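Local structure of lipopolysaccharide heptosyltransferase 2 (Escherichia coli, 1PSW) at residues I6-S9 against D13-M16; Q25-Q30 against L138-G143; W40-L45 against N52-M57; N89-A94 against Y114-D119; L123-W128 against V132-A137. The protein transfers the second heptose from ADP-L-glycero-beta-D-manno-heptose onto the heptosyl-Kdo2-lipid A module while the inner core of lipopolysaccharide is built. All blocks are in the same frame, centred on the assembly; numbering follows the deposited sequence.

Contact 1: I6-S9 against D13-M16; sequences IGPS and DMMM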
# COMPACT_ATOMS: atom_id res chain seq x y z
N ILE A 6 -15.02 6.19 3.38
CA ILE A 6 -14.08 7.10 4.01
C ILE A 6 -12.81 6.26 4.05
O ILE A 6 -12.69 5.35 4.86
CB ILE A 6 -14.50 7.46 5.45
CG1 ILE A 6 -15.92 8.04 5.46
CG2 ILE A 6 -13.50 8.45 6.05
CD1 ILE A 6 -16.10 9.30 4.63
N GLY A 7 -11.88 6.55 3.14
CA GLY A 7 -10.66 5.77 3.08
C GLY A 7 -9.59 6.15 4.08
O GLY A 7 -9.61 7.26 4.62
N PRO A 8 -8.64 5.24 4.34
CA PRO A 8 -7.55 5.50 5.29
C PRO A 8 -6.54 6.49 4.73
O PRO A 8 -6.56 6.78 3.53
CB PRO A 8 -6.97 4.12 5.53
CG PRO A 8 -7.16 3.44 4.22
CD PRO A 8 -8.57 3.86 3.84
N SER A 9 -5.67 7.00 5.59
CA SER A 9 -4.67 7.98 5.18
C SER A 9 -3.27 7.41 5.07
O SER A 9 -2.29 8.14 5.20
CB SER A 9 -4.66 9.14 6.17
OG SER A 9 -5.95 9.72 6.25
N ASP A 13 -2.70 0.79 4.02
CA ASP A 13 -4.10 0.62 4.35
C ASP A 13 -5.00 0.89 3.14
O ASP A 13 -5.97 0.18 2.91
CB ASP A 13 -4.48 1.55 5.50
CG ASP A 13 -3.80 1.18 6.80
OD1 ASP A 13 -2.88 0.32 6.78
OD2 ASP A 13 -4.17 1.74 7.85
N MSE A 14 -4.68 1.92 2.37
CA MSE A 14 -5.47 2.25 1.19
C MSE A 14 -5.41 1.11 0.19
O MSE A 14 -6.41 0.75 -0.44
CB MSE A 14 -4.96 3.54 0.53
CG MSE A 14 -5.75 3.96 -0.71
SE MSE A 14 -7.66 4.25 -0.36
CE MSE A 14 -7.53 5.86 0.68
N MSE A 15 -4.23 0.52 0.02
CA MSE A 15 -4.08 -0.58 -0.91
C MSE A 15 -4.98 -1.73 -0.42
O MSE A 15 -5.70 -2.34 -1.21
CB MSE A 15 -2.61 -1.00 -0.97
CG MSE A 15 -2.21 -1.77 -2.25
SE MSE A 15 -2.47 -0.75 -3.88
CE MSE A 15 -3.95 -1.74 -4.66
N MSE A 16 -4.95 -2.01 0.88
CA MSE A 16 -5.77 -3.08 1.44
C MSE A 16 -7.26 -2.81 1.27
O MSE A 16 -8.03 -3.74 1.10
CB MSE A 16 -5.49 -3.26 2.94
CG MSE A 16 -4.08 -3.59 3.29
SE MSE A 16 -3.45 -5.01 2.21
CE MSE A 16 -4.46 -6.41 2.99

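Contact 2: Q25-Q30 against L138-G143; sequences QARYPQ and LAYDKG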
# COMPACT_ATOMS: atom_id res chain seq x y z
N GLN A 25 -18.35 -5.00 -5.15
CA GLN A 25 -18.82 -5.15 -6.52
C GLN A 25 -19.13 -6.60 -6.87
O GLN A 25 -19.82 -6.87 -7.86
CB GLN A 25 -17.79 -4.56 -7.47
CG GLN A 25 -17.66 -3.05 -7.26
CD GLN A 25 -17.08 -2.32 -8.46
OE1 GLN A 25 -17.37 -1.15 -8.69
NE2 GLN A 25 -16.25 -3.02 -9.22
N ALA A 26 -18.65 -7.53 -6.06
CA ALA A 26 -18.91 -8.94 -6.30
C ALA A 26 -20.17 -9.37 -5.54
O ALA A 26 -20.81 -10.35 -5.91
CB ALA A 26 -17.72 -9.77 -5.85
N ARG A 27 -20.53 -8.64 -4.48
CA ARG A 27 -21.69 -8.99 -3.67
C ARG A 27 -22.92 -8.12 -3.93
O ARG A 27 -24.03 -8.48 -3.53
CB ARG A 27 -21.34 -8.92 -2.18
CG ARG A 27 -20.10 -9.70 -1.78
CD ARG A 27 -20.20 -11.19 -2.08
NE ARG A 27 -21.33 -11.83 -1.42
CZ ARG A 27 -21.47 -13.15 -1.30
NH1 ARG A 27 -20.55 -13.97 -1.80
NH2 ARG A 27 -22.53 -13.65 -0.69
N TYR A 28 -22.72 -6.99 -4.60
CA TYR A 28 -23.82 -6.07 -4.89
C TYR A 28 -23.85 -5.66 -6.35
O TYR A 28 -22.81 -5.36 -6.95
CB TYR A 28 -23.70 -4.80 -4.04
CG TYR A 28 -23.74 -5.07 -2.56
CD1 TYR A 28 -24.95 -5.16 -1.87
CD2 TYR A 28 -22.56 -5.27 -1.84
CE1 TYR A 28 -24.98 -5.44 -0.51
CE2 TYR A 28 -22.59 -5.55 -0.49
CZ TYR A 28 -23.79 -5.64 0.17
OH TYR A 28 -23.81 -5.95 1.51
N PRO A 29 -25.05 -5.65 -6.95
CA PRO A 29 -25.23 -5.28 -8.35
C PRO A 29 -25.07 -3.77 -8.52
O PRO A 29 -25.54 -2.98 -7.70
CB PRO A 29 -26.66 -5.74 -8.64
CG PRO A 29 -27.34 -5.53 -7.33
CD PRO A 29 -26.33 -6.09 -6.35
N GLN A 30 -24.39 -3.38 -9.60
CA GLN A 30 -24.16 -1.98 -9.92
C GLN A 30 -23.71 -1.13 -8.74
O GLN A 30 -24.32 -0.09 -8.42
CB GLN A 30 -25.42 -1.37 -10.55
CG GLN A 30 -25.84 -2.00 -11.87
CD GLN A 30 -26.44 -3.38 -11.71
OE1 GLN A 30 -25.77 -4.40 -11.91
NE2 GLN A 30 -27.72 -3.43 -11.35
N LEU A 138 -16.58 -6.11 6.26
CA LEU A 138 -17.56 -5.03 6.30
C LEU A 138 -18.58 -5.06 5.17
O LEU A 138 -19.65 -4.46 5.28
CB LEU A 138 -16.85 -3.67 6.30
CG LEU A 138 -15.92 -3.39 7.48
CD1 LEU A 138 -15.34 -1.99 7.33
CD2 LEU A 138 -16.67 -3.52 8.81
N ALA A 139 -18.25 -5.76 4.09
CA ALA A 139 -19.15 -5.85 2.94
C ALA A 139 -20.28 -6.85 3.21
O ALA A 139 -21.20 -6.98 2.40
CB ALA A 139 -18.38 -6.26 1.70
N TYR A 140 -20.20 -7.56 4.33
CA TYR A 140 -21.22 -8.54 4.67
C TYR A 140 -22.08 -8.08 5.84
O TYR A 140 -21.68 -7.22 6.62
CB TYR A 140 -20.56 -9.88 4.99
CG TYR A 140 -19.85 -10.47 3.79
CD1 TYR A 140 -20.55 -11.13 2.79
CD2 TYR A 140 -18.47 -10.32 3.64
CE1 TYR A 140 -19.90 -11.62 1.66
CE2 TYR A 140 -17.81 -10.80 2.51
CZ TYR A 140 -18.53 -11.46 1.52
OH TYR A 140 -17.87 -11.95 0.42
N ASP A 141 -23.28 -8.65 5.94
CA ASP A 141 -24.20 -8.29 7.02
C ASP A 141 -23.60 -8.61 8.38
O ASP A 141 -22.89 -9.60 8.55
CB ASP A 141 -25.53 -9.02 6.85
CG ASP A 141 -26.23 -8.66 5.55
OD1 ASP A 141 -26.42 -7.45 5.30
OD2 ASP A 141 -26.59 -9.58 4.79
N LYS A 142 -23.89 -7.76 9.36
CA LYS A 142 -23.37 -7.91 10.72
C LYS A 142 -23.44 -9.32 11.31
O LYS A 142 -22.41 -9.98 11.48
CB LYS A 142 -24.09 -6.93 11.66
CG LYS A 142 -23.42 -6.79 13.01
CD LYS A 142 -24.21 -5.86 13.91
CE LYS A 142 -23.51 -5.65 15.24
NZ LYS A 142 -24.31 -4.79 16.16
N GLY A 143 -24.64 -9.78 11.63
CA GLY A 143 -24.79 -11.10 12.22
C GLY A 143 -24.58 -12.29 11.30
O GLY A 143 -25.39 -13.22 11.29

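Contact 3: W40-L45 against N52-M57; sequences WCRPLL and NEAIPM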
# COMPACT_ATOMS: atom_id res chain seq x y z
N TRP A 40 -3.29 13.64 -1.70
CA TRP A 40 -2.22 12.77 -2.17
C TRP A 40 -2.66 11.33 -2.43
O TRP A 40 -1.92 10.55 -3.04
CB TRP A 40 -1.05 12.78 -1.19
CG TRP A 40 -1.41 12.32 0.18
CD1 TRP A 40 -1.83 13.09 1.22
CD2 TRP A 40 -1.40 10.97 0.65
NE1 TRP A 40 -2.08 12.30 2.32
CE2 TRP A 40 -1.82 11.00 2.00
CE3 TRP A 40 -1.08 9.74 0.07
CZ2 TRP A 40 -1.93 9.84 2.77
CZ3 TRP A 40 -1.19 8.58 0.84
CH2 TRP A 40 -1.61 8.65 2.18
N CYS A 41 -3.85 10.97 -1.97
CA CYS A 41 -4.37 9.63 -2.17
C CYS A 41 -5.04 9.47 -3.53
O CYS A 41 -5.12 8.36 -4.07
CB CYS A 41 -5.38 9.26 -1.08
SG CYS A 41 -4.67 8.94 0.55
N ARG A 42 -5.53 10.57 -4.09
CA ARG A 42 -6.21 10.51 -5.37
C ARG A 42 -5.46 9.73 -6.45
O ARG A 42 -6.06 8.95 -7.17
CB ARG A 42 -6.51 11.92 -5.90
CG ARG A 42 -7.15 11.90 -7.29
CD ARG A 42 -8.47 12.65 -7.34
NE ARG A 42 -9.11 12.51 -8.65
CZ ARG A 42 -10.20 13.17 -9.03
NH1 ARG A 42 -10.78 14.02 -8.20
NH2 ARG A 42 -10.70 12.98 -10.24
N PRO A 43 -4.13 9.93 -6.56
CA PRO A 43 -3.36 9.21 -7.58
C PRO A 43 -3.49 7.68 -7.51
O PRO A 43 -3.66 7.02 -8.53
CB PRO A 43 -1.93 9.68 -7.34
CG PRO A 43 -2.14 11.08 -6.84
CD PRO A 43 -3.28 10.91 -5.87
N LEU A 44 -3.43 7.14 -6.30
CA LEU A 44 -3.53 5.69 -6.12
C LEU A 44 -4.93 5.19 -6.47
O LEU A 44 -5.09 4.17 -7.14
CB LEU A 44 -3.20 5.32 -4.68
CG LEU A 44 -3.03 3.83 -4.37
CD1 LEU A 44 -2.03 3.22 -5.33
CD2 LEU A 44 -2.56 3.66 -2.93
N LEU A 45 -5.93 5.93 -6.02
CA LEU A 45 -7.32 5.58 -6.29
C LEU A 45 -7.60 5.56 -7.79
O LEU A 45 -8.42 4.78 -8.26
CB LEU A 45 -8.25 6.58 -5.61
CG LEU A 45 -8.27 6.54 -4.08
CD1 LEU A 45 -8.97 7.77 -3.54
CD2 LEU A 45 -8.97 5.26 -3.62
N ASN A 52 -15.24 4.73 -8.47
CA ASN A 52 -15.92 5.62 -9.40
C ASN A 52 -15.32 7.01 -9.38
O ASN A 52 -14.93 7.54 -10.42
CB ASN A 52 -17.41 5.70 -9.07
CG ASN A 52 -18.15 6.69 -9.96
OD1 ASN A 52 -18.11 6.59 -11.19
ND2 ASN A 52 -18.82 7.66 -9.34
N GLU A 53 -15.25 7.61 -8.20
CA GLU A 53 -14.72 8.96 -8.07
C GLU A 53 -14.02 9.20 -6.73
O GLU A 53 -14.39 8.61 -5.71
CB GLU A 53 -15.86 9.97 -8.22
CG GLU A 53 -15.41 11.41 -8.31
CD GLU A 53 -16.56 12.39 -8.21
OE1 GLU A 53 -17.54 12.23 -8.96
OE2 GLU A 53 -16.48 13.31 -7.37
N ALA A 54 -13.02 10.06 -6.75
CA ALA A 54 -12.28 10.39 -5.53
C ALA A 54 -12.76 11.73 -4.99
O ALA A 54 -12.32 12.78 -5.45
CB ALA A 54 -10.79 10.44 -5.82
N ILE A 55 -13.67 11.69 -4.02
CA ILE A 55 -14.21 12.91 -3.42
C ILE A 55 -13.10 13.76 -2.81
O ILE A 55 -12.44 13.34 -1.86
CB ILE A 55 -15.23 12.57 -2.30
CG1 ILE A 55 -16.32 11.64 -2.84
CG2 ILE A 55 -15.85 13.84 -1.75
CD1 ILE A 55 -17.06 12.19 -4.04
N PRO A 56 -12.87 14.96 -3.37
CA PRO A 56 -11.82 15.87 -2.88
C PRO A 56 -12.18 16.52 -1.54
O PRO A 56 -13.22 17.15 -1.40
CB PRO A 56 -11.71 16.89 -4.00
CG PRO A 56 -13.12 16.99 -4.49
CD PRO A 56 -13.56 15.54 -4.53
N MSE A 57 -11.29 16.35 -0.56
CA MSE A 57 -11.50 16.92 0.76
C MSE A 57 -11.09 18.39 0.80
O MSE A 57 -11.63 19.17 1.59
CB MSE A 57 -10.70 16.14 1.80
CG MSE A 57 -11.13 14.70 1.96
SE MSE A 57 -10.01 13.77 3.23
CE MSE A 57 -10.99 14.23 4.85

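Contact 4: N89-A94 against Y114-D119; sequences NSFKSA and YGLLND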
# COMPACT_ATOMS: atom_id res chain seq x y z
N ASN A 89 -10.14 4.54 12.09
CA ASN A 89 -10.70 4.23 13.40
C ASN A 89 -11.06 5.49 14.19
O ASN A 89 -11.83 5.42 15.14
CB ASN A 89 -9.72 3.39 14.22
CG ASN A 89 -9.63 1.95 13.74
OD1 ASN A 89 -10.61 1.20 13.83
ND2 ASN A 89 -8.47 1.57 13.23
N SER A 90 -10.52 6.63 13.78
CA SER A 90 -10.78 7.88 14.48
C SER A 90 -12.26 8.19 14.58
O SER A 90 -13.05 7.85 13.70
CB SER A 90 -10.07 9.04 13.79
OG SER A 90 -10.74 9.40 12.60
N PHE A 91 -12.64 8.84 15.67
CA PHE A 91 -14.01 9.23 15.91
C PHE A 91 -14.49 10.22 14.85
O PHE A 91 -15.53 10.03 14.24
CB PHE A 91 -14.12 9.86 17.31
CG PHE A 91 -15.29 10.79 17.47
CD1 PHE A 91 -16.59 10.31 17.50
CD2 PHE A 91 -15.08 12.17 17.56
CE1 PHE A 91 -17.67 11.18 17.63
CE2 PHE A 91 -16.14 13.04 17.69
CZ PHE A 91 -17.44 12.55 17.72
N LYS A 92 -13.72 11.28 14.64
CA LYS A 92 -14.08 12.32 13.69
C LYS A 92 -14.24 11.82 12.25
O LYS A 92 -14.98 12.42 11.47
CB LYS A 92 -13.04 13.44 13.72
CG LYS A 92 -11.67 13.04 13.20
CD LYS A 92 -10.68 14.19 13.29
CE LYS A 92 -9.38 13.83 12.59
NZ LYS A 92 -8.38 14.94 12.65
N SER A 93 -13.56 10.73 11.90
CA SER A 93 -13.65 10.20 10.54
C SER A 93 -15.05 9.74 10.15
O SER A 93 -15.38 9.69 8.97
CB SER A 93 -12.65 9.05 10.33
OG SER A 93 -13.08 7.86 10.98
N ALA A 94 -15.89 9.42 11.14
CA ALA A 94 -17.24 8.97 10.84
C ALA A 94 -18.28 10.10 10.90
O ALA A 94 -19.48 9.85 10.78
CB ALA A 94 -17.64 7.84 11.79
N TYR A 114 -20.36 4.62 18.37
CA TYR A 114 -21.74 4.16 18.49
C TYR A 114 -22.79 5.12 17.95
O TYR A 114 -23.94 4.72 17.74
CB TYR A 114 -22.06 3.83 19.95
CG TYR A 114 -21.46 2.53 20.43
CD1 TYR A 114 -20.35 2.51 21.27
CD2 TYR A 114 -22.01 1.31 20.03
CE1 TYR A 114 -19.81 1.31 21.71
CE2 TYR A 114 -21.47 0.11 20.47
CZ TYR A 114 -20.37 0.11 21.31
OH TYR A 114 -19.85 -1.08 21.75
N GLY A 115 -22.42 6.37 17.74
CA GLY A 115 -23.40 7.31 17.21
C GLY A 115 -23.28 7.52 15.71
O GLY A 115 -24.26 7.41 14.97
N LEU A 116 -22.07 7.81 15.27
CA LEU A 116 -21.82 8.05 13.86
C LEU A 116 -22.05 6.80 13.01
O LEU A 116 -22.27 6.91 11.80
CB LEU A 116 -20.39 8.55 13.68
CG LEU A 116 -19.99 9.68 14.63
CD1 LEU A 116 -18.61 10.18 14.26
CD2 LEU A 116 -21.01 10.81 14.55
N LEU A 117 -22.01 5.63 13.64
CA LEU A 117 -22.20 4.37 12.93
C LEU A 117 -23.39 3.59 13.48
O LEU A 117 -23.35 3.09 14.60
CB LEU A 117 -20.93 3.51 13.05
CG LEU A 117 -19.63 4.08 12.50
CD1 LEU A 117 -18.45 3.22 12.95
CD2 LEU A 117 -19.70 4.15 10.98
N ASN A 118 -24.45 3.48 12.68
CA ASN A 118 -25.63 2.73 13.11
C ASN A 118 -25.47 1.25 12.82
O ASN A 118 -26.38 0.45 13.08
CB ASN A 118 -26.89 3.27 12.43
CG ASN A 118 -26.68 3.63 10.98
OD1 ASN A 118 -26.03 2.90 10.23
ND2 ASN A 118 -27.24 4.76 10.57
N ASP A 119 -24.32 0.87 12.28
CA ASP A 119 -24.03 -0.52 11.97
C ASP A 119 -22.60 -0.80 12.45
O ASP A 119 -21.73 -1.16 11.66
CB ASP A 119 -24.16 -0.77 10.47
CG ASP A 119 -23.87 -2.21 10.08
OD1 ASP A 119 -24.10 -3.12 10.91
OD2 ASP A 119 -23.42 -2.44 8.94
O HOH W 1 -20.82 7.80 9.84

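Contact 5: L123-W128 against V132-A137; sequences LDKEAW and VERYIA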
# COMPACT_ATOMS: atom_id res chain seq x y z
N LEU A 123 -14.96 -5.59 17.04
CA LEU A 123 -13.80 -6.34 16.59
C LEU A 123 -13.18 -7.32 17.58
O LEU A 123 -12.88 -6.97 18.72
CB LEU A 123 -12.73 -5.34 16.13
CG LEU A 123 -11.40 -5.92 15.63
CD1 LEU A 123 -11.65 -6.83 14.44
CD2 LEU A 123 -10.46 -4.78 15.24
N ASP A 124 -13.00 -8.55 17.12
CA ASP A 124 -12.38 -9.61 17.90
C ASP A 124 -11.07 -9.87 17.16
O ASP A 124 -11.04 -10.61 16.18
CB ASP A 124 -13.26 -10.87 17.87
CG ASP A 124 -12.72 -11.99 18.75
OD1 ASP A 124 -11.48 -12.12 18.86
OD2 ASP A 124 -13.53 -12.74 19.32
N LYS A 125 -9.99 -9.25 17.63
CA LYS A 125 -8.68 -9.37 17.00
C LYS A 125 -8.24 -10.79 16.68
O LYS A 125 -7.56 -11.02 15.67
CB LYS A 125 -7.62 -8.67 17.85
CG LYS A 125 -7.85 -7.17 17.96
CD LYS A 125 -6.69 -6.46 18.64
CE LYS A 125 -6.90 -4.95 18.59
NZ LYS A 125 -5.72 -4.19 19.08
N GLU A 126 -8.61 -11.74 17.53
CA GLU A 126 -8.23 -13.13 17.32
C GLU A 126 -9.07 -13.78 16.24
O GLU A 126 -8.64 -14.74 15.60
CB GLU A 126 -8.35 -13.91 18.62
CG GLU A 126 -7.42 -13.42 19.72
CD GLU A 126 -7.37 -14.33 20.93
OE1 GLU A 126 -8.43 -14.56 21.55
OE2 GLU A 126 -6.27 -14.83 21.25
N ALA A 127 -10.28 -13.27 16.03
CA ALA A 127 -11.18 -13.81 15.02
C ALA A 127 -10.89 -13.26 13.63
O ALA A 127 -11.29 -13.84 12.62
CB ALA A 127 -12.63 -13.52 15.41
N TRP A 128 -10.19 -12.13 13.58
CA TRP A 128 -9.82 -11.46 12.32
C TRP A 128 -8.36 -11.02 12.42
O TRP A 128 -8.08 -9.85 12.64
CB TRP A 128 -10.70 -10.24 12.08
CG TRP A 128 -12.16 -10.52 12.24
CD1 TRP A 128 -12.88 -10.45 13.39
CD2 TRP A 128 -13.05 -10.99 11.23
NE1 TRP A 128 -14.18 -10.85 13.16
CE2 TRP A 128 -14.31 -11.19 11.84
CE3 TRP A 128 -12.91 -11.27 9.86
CZ2 TRP A 128 -15.42 -11.65 11.13
CZ3 TRP A 128 -14.02 -11.73 9.16
CH2 TRP A 128 -15.26 -11.91 9.80
N VAL A 132 -6.72 -7.28 5.90
CA VAL A 132 -7.51 -7.48 4.68
C VAL A 132 -8.84 -8.17 4.99
O VAL A 132 -9.86 -7.86 4.37
CB VAL A 132 -6.76 -8.32 3.61
CG1 VAL A 132 -6.58 -9.77 4.08
CG2 VAL A 132 -7.53 -8.29 2.31
N GLU A 133 -8.82 -9.10 5.93
CA GLU A 133 -10.03 -9.80 6.32
C GLU A 133 -10.98 -8.81 7.01
O GLU A 133 -12.19 -8.86 6.80
CB GLU A 133 -9.71 -10.97 7.24
CG GLU A 133 -8.77 -11.99 6.60
CD GLU A 133 -8.28 -13.04 7.58
OE1 GLU A 133 -8.07 -12.70 8.76
OE2 GLU A 133 -8.07 -14.20 7.16
N ARG A 134 -10.43 -7.92 7.83
CA ARG A 134 -11.26 -6.95 8.53
C ARG A 134 -11.98 -6.00 7.58
O ARG A 134 -13.12 -5.62 7.83
CB ARG A 134 -10.43 -6.16 9.55
CG ARG A 134 -9.86 -7.05 10.63
CD ARG A 134 -9.08 -6.28 11.69
NE ARG A 134 -8.36 -7.21 12.56
CZ ARG A 134 -7.57 -6.85 13.56
NH1 ARG A 134 -7.40 -5.56 13.85
NH2 ARG A 134 -6.94 -7.78 14.27
N TYR A 135 -11.31 -5.60 6.50
CA TYR A 135 -11.94 -4.70 5.53
C TYR A 135 -13.02 -5.44 4.76
O TYR A 135 -14.14 -4.96 4.61
CB TYR A 135 -10.92 -4.14 4.54
CG TYR A 135 -10.09 -3.00 5.09
CD1 TYR A 135 -10.56 -2.19 6.12
CD2 TYR A 135 -8.84 -2.70 4.54
CE1 TYR A 135 -9.82 -1.12 6.60
CE2 TYR A 135 -8.09 -1.63 5.01
CZ TYR A 135 -8.59 -0.84 6.04
OH TYR A 135 -7.85 0.23 6.51
N ILE A 136 -12.67 -6.63 4.27
CA ILE A 136 -13.59 -7.45 3.50
C ILE A 136 -14.86 -7.77 4.29
O ILE A 136 -15.95 -7.73 3.74
CB ILE A 136 -12.90 -8.76 3.05
CG1 ILE A 136 -11.86 -8.46 1.97
CG2 ILE A 136 -13.94 -9.76 2.57
CD1 ILE A 136 -11.01 -9.66 1.56
N ALA A 137 -14.71 -8.10 5.57
CA ALA A 137 -15.86 -8.44 6.41
C ALA A 137 -16.95 -7.37 6.44
O ALA A 137 -18.13 -7.69 6.63
CB ALA A 137 -15.39 -8.73 7.83
O HOH W 2 -4.85 -4.66 15.78

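Contact 1: I6-S9 against D13-M16
Met14 reaches Pro8 through a fold in its own chain: CG leaves anti to the backbone N (chi1 -180°), and bends at chi2 (58°) and chi3 (70°) curl the terminal methyl back until it lies beside the loop. This loop joins strand 2-6 to helix 11-27, the first strand-to-helix connection of the N-terminal Rossmann-like domain of a GT-B glycosyltransferase. Met14, present as selenomethionine, crosses the proline ring at about a right angle, with its CE 3.9 Å from Pro8 CD. Gly7 also meets this methyl, its CA 3.9 Å from Met14 CE. A beta carbon at Gly7 would point at the methyl and collide with it.

The pyrrolidine ring meets the helix with its far corner. Pro8 CG lies 3.4 Å from Met14 N and 3.5 Å from Asp13 CB, while Pro8 CB is 3.6 Å from that same Asp13 CB; the proline therefore rests on the peptide between Asp13 and Met14. Of the Asp13 side chain, CB does the touching. Beyond the pair, Asp13 packs on Met131 and Tyr135 of helix 131-137, Met14 packs on Leu44 and Leu45, and a backbone bond ties Gly7 to Met36. No hydrogen bond spans the two segments. The carbonyl of Pro8, buried here and without a polar partner in the model, has Met14 CE 3.1 Å from its oxygen.

Contact 2: Q25-Q30 against L138-G143
Arg27 bends round to the phenol edge of Tyr140, and nearly every atom beyond its CB meets that side chain. From CB the chain sets CG anti to the carbonyl carbon (chi1 -52°), then bends at chi2 and chi3 so that CG and CD come alongside the hydroxyl. CG lies 3.9 Å from Tyr140 OH, and CD comes closer, 3.5 Å from the same oxygen. NE approaches Tyr140 CE1 to 3.4 Å, and CZ, 3.7 Å from Tyr140 CE1, lies in the plane of the ring at its edge. Seen from the arginine, CE1 sits over one guanidinium face, offset toward the rim. The planes stand 63° apart, so the two groups are not stacked in parallel.

Arg27 is the last helical residue of helix 11-27 in the N-terminal Rossmann-like domain, and residues 138-143 follow helix 131-137, which packs beside it; the contact joins the end of helix 11-27 to the chain following helix 131-137. Ala139 continues this packing onto Leu20, Thr23 and Leu24 of helix 11-27.

Tyr28, where the chain departs from helical geometry, adds the polar link. Its OH donates to Ala139 O at 2.9 Å, from a position tilted 34° out of the carbonyl plane, and takes a weak bond from Arg83 NH1. A phenylalanine here would probably leave the carbonyl of Ala139 without this donor and the loop after helix 131-137 less firmly held. Tyr140 O accepts from Arg121 NH2 of strand 119-121.

Contact 3: W40-L45 against N52-M57
The short helix 42-45 lies beside the weakly bonded strand 51-56, and the two backbones come nearest at Arg42 and Ala54, whose CA atoms are 6.1 Å apart. Leu45 N donates to Cys41 O at 3.2 Å; Arg42 and Leu45, three residues apart, both reach the strand.

Ala54 is the small residue on which both settle. Its methyl carbon is 3.5 Å from Arg42 CD, and Arg42 NE follows at 3.9 Å from Ala54 CB, while Leu45 CD1 touches Ala54 CB at 4.0 Å. Helix and strand are successive members of a beta-alpha-beta unit that begins with strand 32-37, and strand 51-56 forms one border of the six-stranded parallel sheet of the N-terminal domain.

Arg42 sets CG anti to the backbone N (chi1 176°) and bends at chi2, so its aliphatic part lies across the alanine while the guanidinium continues beyond it. Arg42 NH1 ends 3.4 Å from Ala54 O, but the angle is too poor for a hydrogen bond. Arg42 NH1 and Glu53 OE2 are 5.8 Å apart, too far for a salt bridge. On the helix, Leu44 packs on Val256 of helix 252-260.

Contact 4: N89-A94 against Y114-D119
A 3-10 turn at 92-94 and a turn of helical phi/psi at 114-116 meet with Ala94 and Leu116 nearest, their CA atoms 5.6 Å apart. The beta carbons face each other directly: Ala94 CB and Leu116 CB are 3.4 Å apart, tighter than usual carbon contact.

Leu116 then runs along the alanine with CG anti to its carbonyl carbon (chi1 -48°). This puts CD1 near Phe91, 3.1 Å from Phe91 O and 3.6 Å from Phe91 CE1, where leucine and phenylalanine side chains cross at about a right angle. Leu117 adds a looser touch, its CD2 4.3 Å from Ala94 CB. Both loops connect elements of the N-terminal Rossmann-like domain, beside its parallel sheet: 89-94 follows strand 83-86 and leads into helix 95-99, whereas the loop at 114-119 runs into the border strand 119-121. Leu116 also packs on Leu95 and Leu98, which extends the apolar patch onto helix 95-99.

The turn of 89-94 is held from within by an ST motif, in which Ser90 OG accepts from Ser93 N, and Ser93 OG donates back to Ser90 O at 2.7 Å. Across the contact, one water donates to both Ala94 O and Leu116 O, each 2.6 Å from the water oxygen; Leu116 O takes a further bond from Arg105 NE.

Contact 5: L123-W128 against V132-A137
Leu123 lies over one face of the Arg134 guanidinium, toward its rim, with CD2 3.5 Å from Arg134 NH1, and the two side chains meet at about a right angle. Asp124 then shapes the turn as an Asx motif, with OD1 accepting from Ala127 N. Lys125 runs by the same arginine, its CB 3.8 Å from Arg134 NH2; the like-charged Lys125 NZ and Arg134 NH1 stay 5.7 Å apart, with a weakly bound water between them.

Trp128 carries the contact. Its carbonyl oxygen is gripped side-on by two donors, Arg134 NE at 2.7 Å and Arg134 NH2 at 2.9 Å, and lies within 1° of the guanidinium plane. Arg134 spans the gap because its chain is extended from CG to NE. An alanine in its place would probably leave the Trp128 carbonyl without both donors and the Leu123 side chain without the flat group it lies against. The indole packs further along the helix: Trp128 CZ3 is 3.6 Å from Ala137 CB, and the ring meets Trp108 edge-to-face. Glu133 turns its OE1 to Leu130 N.

A side-on arginine grip, NE and NH2 on one backbone oxygen, here fastens the loop after border strand 119-121 to helix 131-137 of the Rossmann-like domain.

Overall arrangement
From the N terminus, contact 1 closes first, a tight loop between strand 2-6 and the start of helix 11-27. Contact 2 opens at the far end of that helix and closes only at 138-143, and contacts 3, 4 and 5 nest inside its long loop, one after another without crossing. Contact 3 ties helix 42-45 to border strand 51-56, contact 4 joins the loops after strands 83-86 and 104-108, and contact 5 folds the chain beyond strand 119-121 onto helix 131-137. Contact 1 touches contacts 3, 4 and 5: Ser9 packs on Trp40, Ile6 on Ser93, and Met16 on Val132. All five lie in the N-terminal Rossmann-like domain.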